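Teichoic acid biosynthesis protein F (Staphylococcus epidermidis, PDB 3L7I) takes part in teichoic acid biosynthesis and, in the modelled part, has the two Rossmann-like domains of the GT-B fold. Local coordinates at residues V356-G361 with V404-A409; Y371-M376 with Y385-K390; D513-R518 with G631-P636; S625-Y630 with D692-R697. All coordinates share one frame; numbering follows the deposited sequence.

Interaction 1: residues V356-G361 with V404-A409; sequences VFESFG and VKRNSA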
# COMPACT_ATOMS: atom_id res chain seq x y z
N VAL A 356 35.59 -10.65 -7.39
CA VAL A 356 35.53 -10.43 -5.93
C VAL A 356 36.20 -11.52 -5.12
O VAL A 356 36.07 -12.70 -5.45
CB VAL A 356 34.08 -10.35 -5.36
CG1 VAL A 356 33.87 -9.08 -4.56
CG2 VAL A 356 33.03 -10.53 -6.44
N PHE A 357 36.86 -11.13 -4.04
CA PHE A 357 37.50 -12.06 -3.11
C PHE A 357 36.98 -11.83 -1.71
O PHE A 357 36.71 -10.70 -1.31
CB PHE A 357 39.01 -11.86 -3.10
CG PHE A 357 39.65 -12.19 -4.40
CD1 PHE A 357 40.46 -13.30 -4.53
CD2 PHE A 357 39.43 -11.40 -5.51
CE1 PHE A 357 41.04 -13.61 -5.75
CE2 PHE A 357 40.00 -11.70 -6.72
CZ PHE A 357 40.82 -12.80 -6.84
N GLU A 358 36.84 -12.91 -0.95
CA GLU A 358 36.50 -12.77 0.45
C GLU A 358 36.96 -14.02 1.14
O GLU A 358 36.68 -15.11 0.69
CB GLU A 358 35.00 -12.62 0.58
CG GLU A 358 34.48 -12.16 1.91
CD GLU A 358 32.95 -12.28 1.98
OE1 GLU A 358 32.26 -11.33 2.44
OE2 GLU A 358 32.43 -13.35 1.53
N SER A 359 37.70 -13.87 2.21
CA SER A 359 38.00 -15.03 3.03
C SER A 359 37.37 -14.94 4.39
O SER A 359 37.23 -13.86 4.96
CB SER A 359 39.49 -15.31 3.15
OG SER A 359 40.16 -14.23 3.73
N PHE A 360 36.96 -16.11 4.88
CA PHE A 360 36.19 -16.24 6.12
C PHE A 360 35.09 -15.20 6.34
O PHE A 360 34.98 -14.60 7.40
CB PHE A 360 37.16 -16.35 7.27
CG PHE A 360 38.12 -17.47 7.09
CD1 PHE A 360 37.65 -18.78 7.07
CD2 PHE A 360 39.48 -17.23 6.92
CE1 PHE A 360 38.52 -19.84 6.91
CE2 PHE A 360 40.37 -18.28 6.75
CZ PHE A 360 39.90 -19.59 6.75
N GLY A 361 34.26 -15.02 5.32
CA GLY A 361 33.14 -14.11 5.43
C GLY A 361 33.61 -12.71 5.74
O GLY A 361 32.92 -11.94 6.43
N VAL A 404 35.60 -3.15 -0.39
CA VAL A 404 34.24 -2.78 0.00
C VAL A 404 33.82 -3.29 1.39
O VAL A 404 34.34 -4.29 1.89
CB VAL A 404 33.22 -3.34 -0.97
CG1 VAL A 404 33.53 -2.87 -2.36
CG2 VAL A 404 33.25 -4.84 -0.91
N LYS A 405 32.84 -2.62 1.99
CA LYS A 405 32.28 -3.04 3.28
C LYS A 405 31.01 -3.91 3.11
O LYS A 405 30.16 -3.67 2.24
CB LYS A 405 31.99 -1.80 4.14
CG LYS A 405 31.44 -2.10 5.51
CD LYS A 405 31.49 -0.89 6.42
CE LYS A 405 31.08 -1.27 7.84
NZ LYS A 405 30.78 -0.07 8.68
N ARG A 406 30.88 -4.94 3.94
CA ARG A 406 29.73 -5.81 3.80
C ARG A 406 28.43 -5.04 3.97
O ARG A 406 28.32 -4.20 4.85
CB ARG A 406 29.81 -6.93 4.81
CG ARG A 406 30.29 -8.21 4.23
CD ARG A 406 30.35 -9.24 5.29
NE ARG A 406 30.41 -10.58 4.71
CZ ARG A 406 29.60 -11.57 5.05
NH1 ARG A 406 29.73 -12.76 4.47
NH2 ARG A 406 28.67 -11.37 5.98
N ASN A 407 27.46 -5.34 3.13
CA ASN A 407 26.14 -4.73 3.24
C ASN A 407 26.03 -3.28 2.88
O ASN A 407 25.09 -2.60 3.27
CB ASN A 407 25.59 -4.92 4.64
CG ASN A 407 24.80 -6.17 4.75
OD1 ASN A 407 23.56 -6.13 4.70
ND2 ASN A 407 25.50 -7.32 4.84
N SER A 408 27.01 -2.81 2.11
CA SER A 408 27.02 -1.44 1.65
C SER A 408 26.69 -1.43 0.17
O SER A 408 26.69 -2.47 -0.49
CB SER A 408 28.38 -0.79 1.93
OG SER A 408 29.39 -1.44 1.19
N ALA A 409 26.38 -0.25 -0.35
CA ALA A 409 25.98 -0.18 -1.75
C ALA A 409 27.08 -0.81 -2.62
O ALA A 409 26.79 -1.57 -3.55
CB ALA A 409 25.72 1.25 -2.13
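R406 reaches across to E358, and its NE makes a 3.0 Å salt-bridging hydrogen bond to E358 OE1. The bond is nearly straight (169° at the hydrogen) and lies in the guanidinium plane, so the arginine is used edge-on. On the acid it arrives on the syn side but tilted out of the carboxylate plane, which is turned 36° from the guanidinium. G361 O sits over one face of the same guanidinium, 3.3 Å from R406 NE, at an angle too poor for a bond. E358 can stretch this far because its CG is anti to the backbone N (chi1 -167°) and the chain runs extended from there. OE1 is shared: S388 OG, on the strand between the two, also bonds to it, so the buried carboxylate oxygen has two partners. Behind R406, a type II turn from K405 to S408 is fastened at K405 O, which takes both S408 N and S408 OG (2.6 Å to OG). S408 is also the N-cap of helix 409-417. E358 packs on Y415 of that helix. The bridge thus joins the C-terminal ends of strands 354-358 and 402-405 across intervening strand 384-389, in the parallel sheet of a Rossmann-like GT-B domain.

Interaction 2: residues Y371-M376 with Y385-K390; sequences YIYEYM and YIWSFK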
# COMPACT_ATOMS: atom_id res chain seq x y z
N TYR A 371 46.07 -15.99 -1.79
CA TYR A 371 47.07 -16.48 -2.73
C TYR A 371 46.59 -16.51 -4.18
O TYR A 371 47.37 -16.26 -5.10
CB TYR A 371 47.63 -17.83 -2.29
CG TYR A 371 48.46 -17.71 -1.04
CD1 TYR A 371 47.86 -17.70 0.21
CD2 TYR A 371 49.84 -17.56 -1.11
CE1 TYR A 371 48.61 -17.56 1.36
CE2 TYR A 371 50.60 -17.43 0.03
CZ TYR A 371 49.98 -17.43 1.26
OH TYR A 371 50.74 -17.29 2.40
N ILE A 372 45.31 -16.82 -4.39
CA ILE A 372 44.76 -16.76 -5.73
C ILE A 372 44.94 -15.33 -6.22
O ILE A 372 45.40 -15.10 -7.34
CB ILE A 372 43.26 -17.21 -5.78
CG1 ILE A 372 43.15 -18.71 -5.47
CG2 ILE A 372 42.63 -16.92 -7.14
CD1 ILE A 372 41.71 -19.22 -5.31
N TYR A 373 44.64 -14.38 -5.34
CA TYR A 373 44.75 -12.95 -5.65
C TYR A 373 46.18 -12.49 -5.90
O TYR A 373 46.45 -11.79 -6.89
CB TYR A 373 44.13 -12.09 -4.55
CG TYR A 373 44.43 -10.62 -4.67
CD1 TYR A 373 43.88 -9.86 -5.70
CD2 TYR A 373 45.26 -9.98 -3.75
CE1 TYR A 373 44.14 -8.50 -5.81
CE2 TYR A 373 45.53 -8.62 -3.85
CZ TYR A 373 44.96 -7.88 -4.88
OH TYR A 373 45.22 -6.54 -4.98
N GLU A 374 47.11 -12.87 -5.03
CA GLU A 374 48.49 -12.44 -5.23
C GLU A 374 49.08 -13.00 -6.54
O GLU A 374 49.94 -12.36 -7.17
CB GLU A 374 49.34 -12.76 -4.00
CG GLU A 374 48.79 -12.09 -2.74
CD GLU A 374 49.76 -12.07 -1.57
OE1 GLU A 374 50.75 -12.83 -1.62
OE2 GLU A 374 49.52 -11.29 -0.60
N TYR A 375 48.61 -14.17 -6.95
CA TYR A 375 49.10 -14.75 -8.18
C TYR A 375 48.55 -13.96 -9.34
O TYR A 375 49.27 -13.65 -10.27
CB TYR A 375 48.69 -16.21 -8.33
CG TYR A 375 48.93 -16.74 -9.73
CD1 TYR A 375 50.14 -17.36 -10.06
CD2 TYR A 375 47.97 -16.59 -10.72
CE1 TYR A 375 50.37 -17.84 -11.34
CE2 TYR A 375 48.18 -17.07 -11.99
CZ TYR A 375 49.38 -17.69 -12.30
OH TYR A 375 49.57 -18.15 -13.57
N MET A 376 47.28 -13.62 -9.28
CA MET A 376 46.67 -12.88 -10.38
C MET A 376 47.21 -11.45 -10.50
O MET A 376 47.35 -10.93 -11.60
CB MET A 376 45.15 -12.90 -10.28
CG MET A 376 44.60 -14.26 -10.60
SD MET A 376 42.83 -14.25 -10.74
CE MET A 376 42.57 -13.53 -12.37
N TYR A 385 40.07 -5.81 -9.47
CA TYR A 385 40.04 -6.63 -8.26
C TYR A 385 39.34 -5.93 -7.09
O TYR A 385 39.64 -4.77 -6.75
CB TYR A 385 41.45 -7.07 -7.88
CG TYR A 385 42.08 -7.94 -8.94
CD1 TYR A 385 41.85 -9.31 -8.97
CD2 TYR A 385 42.91 -7.39 -9.91
CE1 TYR A 385 42.43 -10.11 -9.94
CE2 TYR A 385 43.49 -8.18 -10.88
CZ TYR A 385 43.25 -9.54 -10.90
OH TYR A 385 43.84 -10.33 -11.88
N ILE A 386 38.39 -6.65 -6.48
CA ILE A 386 37.65 -6.14 -5.34
C ILE A 386 37.74 -7.10 -4.16
O ILE A 386 37.56 -8.31 -4.33
CB ILE A 386 36.18 -5.92 -5.72
CG1 ILE A 386 36.10 -4.93 -6.88
CG2 ILE A 386 35.41 -5.36 -4.55
CD1 ILE A 386 34.77 -4.91 -7.61
N TRP A 387 38.05 -6.59 -2.97
CA TRP A 387 37.99 -7.39 -1.73
C TRP A 387 36.85 -6.94 -0.79
O TRP A 387 36.61 -5.75 -0.59
CB TRP A 387 39.33 -7.36 -0.99
CG TRP A 387 40.27 -8.46 -1.43
CD1 TRP A 387 41.10 -8.46 -2.53
CD2 TRP A 387 40.49 -9.70 -0.77
NE1 TRP A 387 41.80 -9.64 -2.60
CE2 TRP A 387 41.44 -10.42 -1.53
CE3 TRP A 387 39.98 -10.28 0.39
CZ2 TRP A 387 41.88 -11.69 -1.17
CZ3 TRP A 387 40.42 -11.53 0.75
CH2 TRP A 387 41.36 -12.22 -0.03
N SER A 388 36.14 -7.90 -0.21
CA SER A 388 35.04 -7.59 0.69
C SER A 388 35.45 -7.91 2.11
O SER A 388 35.98 -8.98 2.35
CB SER A 388 33.83 -8.40 0.27
OG SER A 388 33.07 -8.82 1.39
N PHE A 389 35.23 -6.98 3.05
CA PHE A 389 35.60 -7.15 4.47
C PHE A 389 34.46 -6.69 5.38
O PHE A 389 33.57 -5.99 4.93
CB PHE A 389 36.85 -6.32 4.83
CG PHE A 389 38.05 -6.65 4.00
CD1 PHE A 389 38.84 -7.73 4.30
CD2 PHE A 389 38.37 -5.89 2.89
CE1 PHE A 389 39.93 -8.05 3.54
CE2 PHE A 389 39.46 -6.21 2.12
CZ PHE A 389 40.24 -7.30 2.45
N LYS A 390 34.49 -7.06 6.66
CA LYS A 390 33.52 -6.52 7.59
C LYS A 390 33.94 -5.12 7.92
O LYS A 390 33.12 -4.22 8.03
CB LYS A 390 33.45 -7.32 8.88
CG LYS A 390 33.08 -8.76 8.67
CD LYS A 390 32.69 -9.38 10.00
CE LYS A 390 33.16 -10.84 10.10
NZ LYS A 390 33.44 -11.26 11.54
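Helix 371-376, carrying Y373 and M376, runs almost antiparallel to strand 385-389, which presents Y385 and W387 to it; the axes approach to 11.0 Å at 159°. Y373 is the middle of the aromatic cluster. Its CG is anti to the backbone N (chi1 169°), which swings the ring toward the strand, where it meets both W387 and Y385. W387 comes edge-on to one face of that ring: the indole NE1 lies over the face, offset toward the rim and 3.5 Å from Y373 CG. The centroid of the five-membered ring is 4.8 Å from that of Y373, with the planes at 79°. Toward Y385 the roles change. Here Y373 offers its own edge to the Y385 face in an offset T-shaped pair, centroids 5.6 Å apart, and Y373 CE1 rests 3.7 Å from Y385 CB. One turn on, M376 crosses the far end of Y385 at about a right angle. M376 CB is 3.3 Å from Y385 OH, and a bend at chi3 brings CE to 3.5 Å from the same Y385 oxygen. Both buried phenols have polar partners elsewhere: Y373 OH bonds to P398 O and A401 N, Y385 OH to Y380 O. F357 and Y365 add their rings around W387, while M376 also touches I714 of helix 706-721. This is a helix laid on its sheet in a beta-alpha-beta crossover, strand 354-358, helix 367-379, strand 384-389, the repeating unit of a Rossmann-like fold.

Interaction 3: residues D513-R518 with G631-P636; sequences DVLVNR and GILKRP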
# COMPACT_ATOMS: atom_id res chain seq x y z
N ASP A 513 50.44 -23.52 -1.10
CA ASP A 513 51.50 -23.33 -2.10
C ASP A 513 52.86 -23.10 -1.44
O ASP A 513 53.83 -23.83 -1.70
CB ASP A 513 51.17 -22.17 -3.05
CG ASP A 513 50.21 -22.55 -4.19
OD1 ASP A 513 49.88 -23.76 -4.34
OD2 ASP A 513 49.79 -21.64 -4.95
N VAL A 514 52.93 -22.08 -0.58
CA VAL A 514 54.16 -21.72 0.13
C VAL A 514 54.83 -22.90 0.87
O VAL A 514 56.05 -22.92 1.02
CB VAL A 514 53.94 -20.55 1.14
CG1 VAL A 514 54.26 -19.21 0.54
CG2 VAL A 514 52.53 -20.59 1.67
N LEU A 515 54.03 -23.85 1.36
CA LEU A 515 54.60 -24.98 2.09
C LEU A 515 55.40 -25.85 1.13
O LEU A 515 56.39 -26.49 1.49
CB LEU A 515 53.51 -25.79 2.79
CG LEU A 515 52.63 -25.00 3.76
CD1 LEU A 515 51.60 -25.91 4.37
CD2 LEU A 515 53.43 -24.32 4.87
N VAL A 516 54.99 -25.84 -0.13
CA VAL A 516 55.68 -26.61 -1.15
C VAL A 516 56.84 -25.83 -1.80
O VAL A 516 57.95 -26.37 -1.96
CB VAL A 516 54.69 -27.08 -2.22
CG1 VAL A 516 55.43 -27.50 -3.47
CG2 VAL A 516 53.84 -28.21 -1.68
N ASN A 517 56.60 -24.57 -2.15
CA ASN A 517 57.57 -23.75 -2.87
C ASN A 517 58.62 -22.98 -2.05
O ASN A 517 59.57 -22.45 -2.63
CB ASN A 517 56.85 -22.71 -3.72
CG ASN A 517 55.79 -23.30 -4.59
OD1 ASN A 517 55.97 -24.38 -5.15
ND2 ASN A 517 54.67 -22.60 -4.71
N ARG A 518 58.46 -22.90 -0.73
CA ARG A 518 59.21 -21.93 0.05
C ARG A 518 59.85 -22.48 1.31
O ARG A 518 60.51 -21.73 2.04
CB ARG A 518 58.30 -20.78 0.47
CG ARG A 518 57.82 -19.89 -0.66
CD ARG A 518 58.74 -18.71 -0.82
NE ARG A 518 58.01 -17.46 -0.87
CZ ARG A 518 58.59 -16.26 -0.81
NH1 ARG A 518 59.91 -16.16 -0.69
NH2 ARG A 518 57.84 -15.16 -0.87
N GLY A 631 51.17 -31.36 7.41
CA GLY A 631 51.68 -32.63 6.90
C GLY A 631 52.42 -32.57 5.58
O GLY A 631 53.19 -33.46 5.24
N ILE A 632 52.21 -31.51 4.81
CA ILE A 632 52.95 -31.36 3.59
C ILE A 632 54.44 -31.28 3.90
O ILE A 632 55.28 -31.66 3.07
CB ILE A 632 52.53 -30.11 2.83
CG1 ILE A 632 51.04 -30.20 2.45
CG2 ILE A 632 53.42 -29.92 1.62
CD1 ILE A 632 50.43 -28.86 2.03
N LEU A 633 54.78 -30.79 5.09
CA LEU A 633 56.18 -30.57 5.46
C LEU A 633 56.91 -31.84 5.92
O LEU A 633 58.15 -31.83 6.04
CB LEU A 633 56.31 -29.44 6.50
CG LEU A 633 55.85 -28.05 6.05
CD1 LEU A 633 55.64 -27.08 7.26
CD2 LEU A 633 56.78 -27.47 5.02
N LYS A 634 56.16 -32.92 6.15
CA LYS A 634 56.70 -34.21 6.61
C LYS A 634 57.52 -34.02 7.89
O LYS A 634 58.64 -34.50 8.01
CB LYS A 634 57.54 -34.90 5.54
CG LYS A 634 56.84 -35.05 4.21
CD LYS A 634 57.64 -35.93 3.25
CE LYS A 634 57.37 -35.54 1.79
NZ LYS A 634 58.02 -36.48 0.83
N ARG A 635 56.95 -33.30 8.84
CA ARG A 635 57.61 -33.05 10.10
C ARG A 635 56.80 -33.73 11.19
O ARG A 635 55.66 -34.13 10.97
CB ARG A 635 57.75 -31.53 10.33
CG ARG A 635 59.10 -30.96 9.92
CD ARG A 635 59.07 -30.05 8.72
NE ARG A 635 58.89 -28.66 9.13
CZ ARG A 635 59.29 -27.58 8.44
NH1 ARG A 635 59.02 -26.37 8.92
NH2 ARG A 635 59.94 -27.68 7.28
N PRO A 636 57.39 -33.90 12.38
CA PRO A 636 56.71 -34.56 13.50
C PRO A 636 55.49 -33.79 13.98
O PRO A 636 55.58 -32.59 14.19
CB PRO A 636 57.76 -34.55 14.61
CG PRO A 636 59.05 -34.35 13.93
CD PRO A 636 58.77 -33.50 12.74
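L515 and I632 meet methyl to methyl, their side chains crossing at about a right angle, with L515 CD1 3.9 Å from I632 CD1. V516, the next residue of the helix, meets the other branch of I632, also nearly perpendicular: V516 CG2 lies 3.7 Å from I632 CG2. With chi1 of I632 at -62°, CG1 is anti to the carbonyl carbon and carries CD1 to L515, while CG2, anti to the backbone N, faces V516. L633 starts off obliquely but its end turns in. L633 CD2 approaches the backbone at L515 O to 3.7 Å, while CD1 comes no nearer than 4.3 Å to L515 CD2. The same L633 CD1 sits over the centre of the R635 guanidinium face, an arginine whose NH1 is bonded to L614 O and S616 O. F613 of helix 609-614 touches both L515 and L633 and continues the apolar patch. Polar anchoring of the helix lies elsewhere: D513 bonds to A706 N and S707 OG. Between the segments, then, the contact rests on van der Waals packing and burial of apolar surface: helix 513-517 and the 3-10 turn 631-633 are held by branched aliphatic groups, with no directional bond setting the angle.

Interaction 4: residues S625-Y630 with D692-R697; sequences SVMFDY and DAFYDR. With SO4 (sulfate ion), chain G.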
# COMPACT_ATOMS: atom_id res chain seq x y z
N SER A 625 41.77 -29.83 11.46
CA SER A 625 42.10 -29.95 10.06
C SER A 625 43.47 -29.35 9.73
O SER A 625 43.96 -29.52 8.60
CB SER A 625 41.01 -29.28 9.23
OG SER A 625 41.54 -28.72 8.04
N VAL A 626 44.09 -28.64 10.66
CA VAL A 626 45.45 -28.15 10.41
C VAL A 626 46.47 -29.27 10.26
O VAL A 626 47.46 -29.10 9.57
CB VAL A 626 46.01 -27.17 11.48
CG1 VAL A 626 45.30 -25.84 11.42
CG2 VAL A 626 45.97 -27.79 12.89
N MET A 627 46.26 -30.40 10.90
CA MET A 627 47.25 -31.45 10.76
C MET A 627 47.44 -31.84 9.29
O MET A 627 48.52 -32.25 8.87
CB MET A 627 46.88 -32.67 11.60
CG MET A 627 45.50 -33.18 11.33
SD MET A 627 45.28 -34.79 12.09
CE MET A 627 43.62 -35.20 11.54
N PHE A 628 46.38 -31.69 8.50
CA PHE A 628 46.43 -32.11 7.11
C PHE A 628 47.24 -31.11 6.31
O PHE A 628 47.74 -31.44 5.23
CB PHE A 628 45.04 -32.24 6.50
CG PHE A 628 44.18 -33.29 7.13
CD1 PHE A 628 44.55 -34.62 7.07
CD2 PHE A 628 43.00 -32.97 7.75
CE1 PHE A 628 43.76 -35.59 7.63
CE2 PHE A 628 42.21 -33.94 8.31
CZ PHE A 628 42.59 -35.25 8.25
N ASP A 629 47.34 -29.89 6.80
CA ASP A 629 48.10 -28.86 6.11
C ASP A 629 49.57 -29.04 6.43
O ASP A 629 50.42 -29.19 5.54
CB ASP A 629 47.68 -27.47 6.57
CG ASP A 629 46.26 -27.13 6.16
OD1 ASP A 629 45.48 -26.74 7.06
OD2 ASP A 629 45.92 -27.25 4.96
N TYR A 630 49.85 -29.03 7.73
CA TYR A 630 51.22 -29.08 8.23
C TYR A 630 51.94 -30.31 7.69
O TYR A 630 53.16 -30.29 7.51
CB TYR A 630 51.20 -29.05 9.75
CG TYR A 630 52.55 -29.02 10.35
CD1 TYR A 630 53.33 -27.88 10.27
CD2 TYR A 630 53.07 -30.12 10.99
CE1 TYR A 630 54.62 -27.85 10.82
CE2 TYR A 630 54.35 -30.11 11.54
CZ TYR A 630 55.11 -28.97 11.46
OH TYR A 630 56.36 -28.96 12.00
N ASP A 692 55.14 -40.57 6.49
CA ASP A 692 55.11 -40.85 5.06
C ASP A 692 53.73 -41.36 4.63
O ASP A 692 53.20 -40.93 3.62
CB ASP A 692 56.23 -41.83 4.67
CG ASP A 692 57.63 -41.21 4.77
OD1 ASP A 692 57.73 -39.96 4.76
OD2 ASP A 692 58.64 -41.97 4.84
N ALA A 693 53.13 -42.26 5.41
CA ALA A 693 51.81 -42.77 5.07
C ALA A 693 50.80 -41.62 5.01
O ALA A 693 49.97 -41.55 4.10
CB ALA A 693 51.36 -43.81 6.07
N PHE A 694 50.88 -40.74 6.00
CA PHE A 694 49.99 -39.60 6.12
C PHE A 694 50.22 -38.63 4.97
O PHE A 694 49.27 -38.08 4.42
CB PHE A 694 50.23 -38.90 7.47
CG PHE A 694 49.25 -37.84 7.80
CD1 PHE A 694 48.10 -38.15 8.49
CD2 PHE A 694 49.49 -36.53 7.44
CE1 PHE A 694 47.18 -37.16 8.80
CE2 PHE A 694 48.58 -35.54 7.76
CZ PHE A 694 47.42 -35.85 8.44
N TYR A 695 51.48 -38.41 4.60
CA TYR A 695 51.80 -37.51 3.50
C TYR A 695 51.33 -38.10 2.18
O TYR A 695 50.99 -37.37 1.26
CB TYR A 695 53.30 -37.25 3.42
CG TYR A 695 53.72 -36.49 2.18
CD1 TYR A 695 53.81 -35.11 2.18
CD2 TYR A 695 54.01 -37.15 1.00
CE1 TYR A 695 54.19 -34.41 1.05
CE2 TYR A 695 54.38 -36.47 -0.13
CZ TYR A 695 54.47 -35.10 -0.10
OH TYR A 695 54.86 -34.42 -1.23
N ASP A 696 51.32 -39.42 2.08
CA ASP A 696 50.89 -40.06 0.86
C ASP A 696 49.41 -39.83 0.72
O ASP A 696 48.93 -39.50 -0.36
CB ASP A 696 51.17 -41.57 0.89
CG ASP A 696 52.62 -41.91 0.59
OD1 ASP A 696 53.38 -41.00 0.18
OD2 ASP A 696 52.99 -43.10 0.75
N ARG A 697 48.69 -40.00 1.82
CA ARG A 697 47.24 -40.07 1.79
C ARG A 697 46.56 -38.71 1.66
O ARG A 697 45.55 -38.59 0.97
CB ARG A 697 46.71 -40.81 3.03
CG ARG A 697 45.25 -41.15 2.93
CD ARG A 697 44.72 -41.90 4.14
NE ARG A 697 43.27 -42.08 4.01
CZ ARG A 697 42.46 -42.54 4.97
NH1 ARG A 697 42.93 -42.88 6.16
NH2 ARG A 697 41.15 -42.64 4.72
S SO4 G . 38.79 -27.84 12.62
O1 SO4 G . 38.82 -26.76 13.62
O2 SO4 G . 38.42 -29.10 13.27
O3 SO4 G . 37.80 -27.53 11.58
O4 SO4 G . 40.11 -27.96 12.01
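F628 and F694 form the centre of a small aromatic cluster, completed by F698 and flanked by M627 in a Met-aromatic contact, where helix 626-630 lies against helix 688-698. The two rings are almost parallel (3°) but stepped, so they meet rim to rim without stacking, centroids 5.6 Å apart, with F628 CD1 and F694 CZ as the closest pair at 3.4 Å. The F694 ring gets there because its CG stands anti to the backbone N (chi1 -172°), which carries the ring off its helix toward the other. M627 SD approaches the same ring obliquely, 5.4 Å from the F694 centroid. Backbone joins in as well, with M627 O 3.5 Å from F694 CE2; that carbonyl also accepts a hydrogen bond from Q637 NE2. F698 inclines its ring to both phenylalanines, and P663 packs on F694. At the N-terminal side of helix 626-630, S625 N donates to O4 of a sulfate ion at 2.6 Å (160° at the hydrogen), and S624 OG holds the same ion, which probably came from the crystallisation liquor. An anion gripped by backbone N-H and hydroxyl at the start of a helix, just after strand 618-621, is a familiar feature of the strand-to-helix loops in Rossmann-like domains such as those of GT-B proteins.

Overall arrangement
Interactions 1 and 2 belong to the first parallel sheet, with centres about 10 Å apart; 2 is nested in the chain loop that 1 closes, and V404 N lies 2.8 Å from W387 O, a probable hydrogen bond between neighbouring strands. Interactions 3 and 4, about 10 Å apart between centres, sit beside the second sheet and interleave along the chain: K634 of 631-636 makes a cation-pi contact with Y695. Interaction 2 meets interaction 3 where Y371 OH, bonded to D608 OD1, packs 3.8 Å from V514 CG2, so helix 513-517 touches elements of both domains. The sulfate is at interaction 4, whose centre is about 32 Å from that of interaction 1, on opposite sides of the chain's centre.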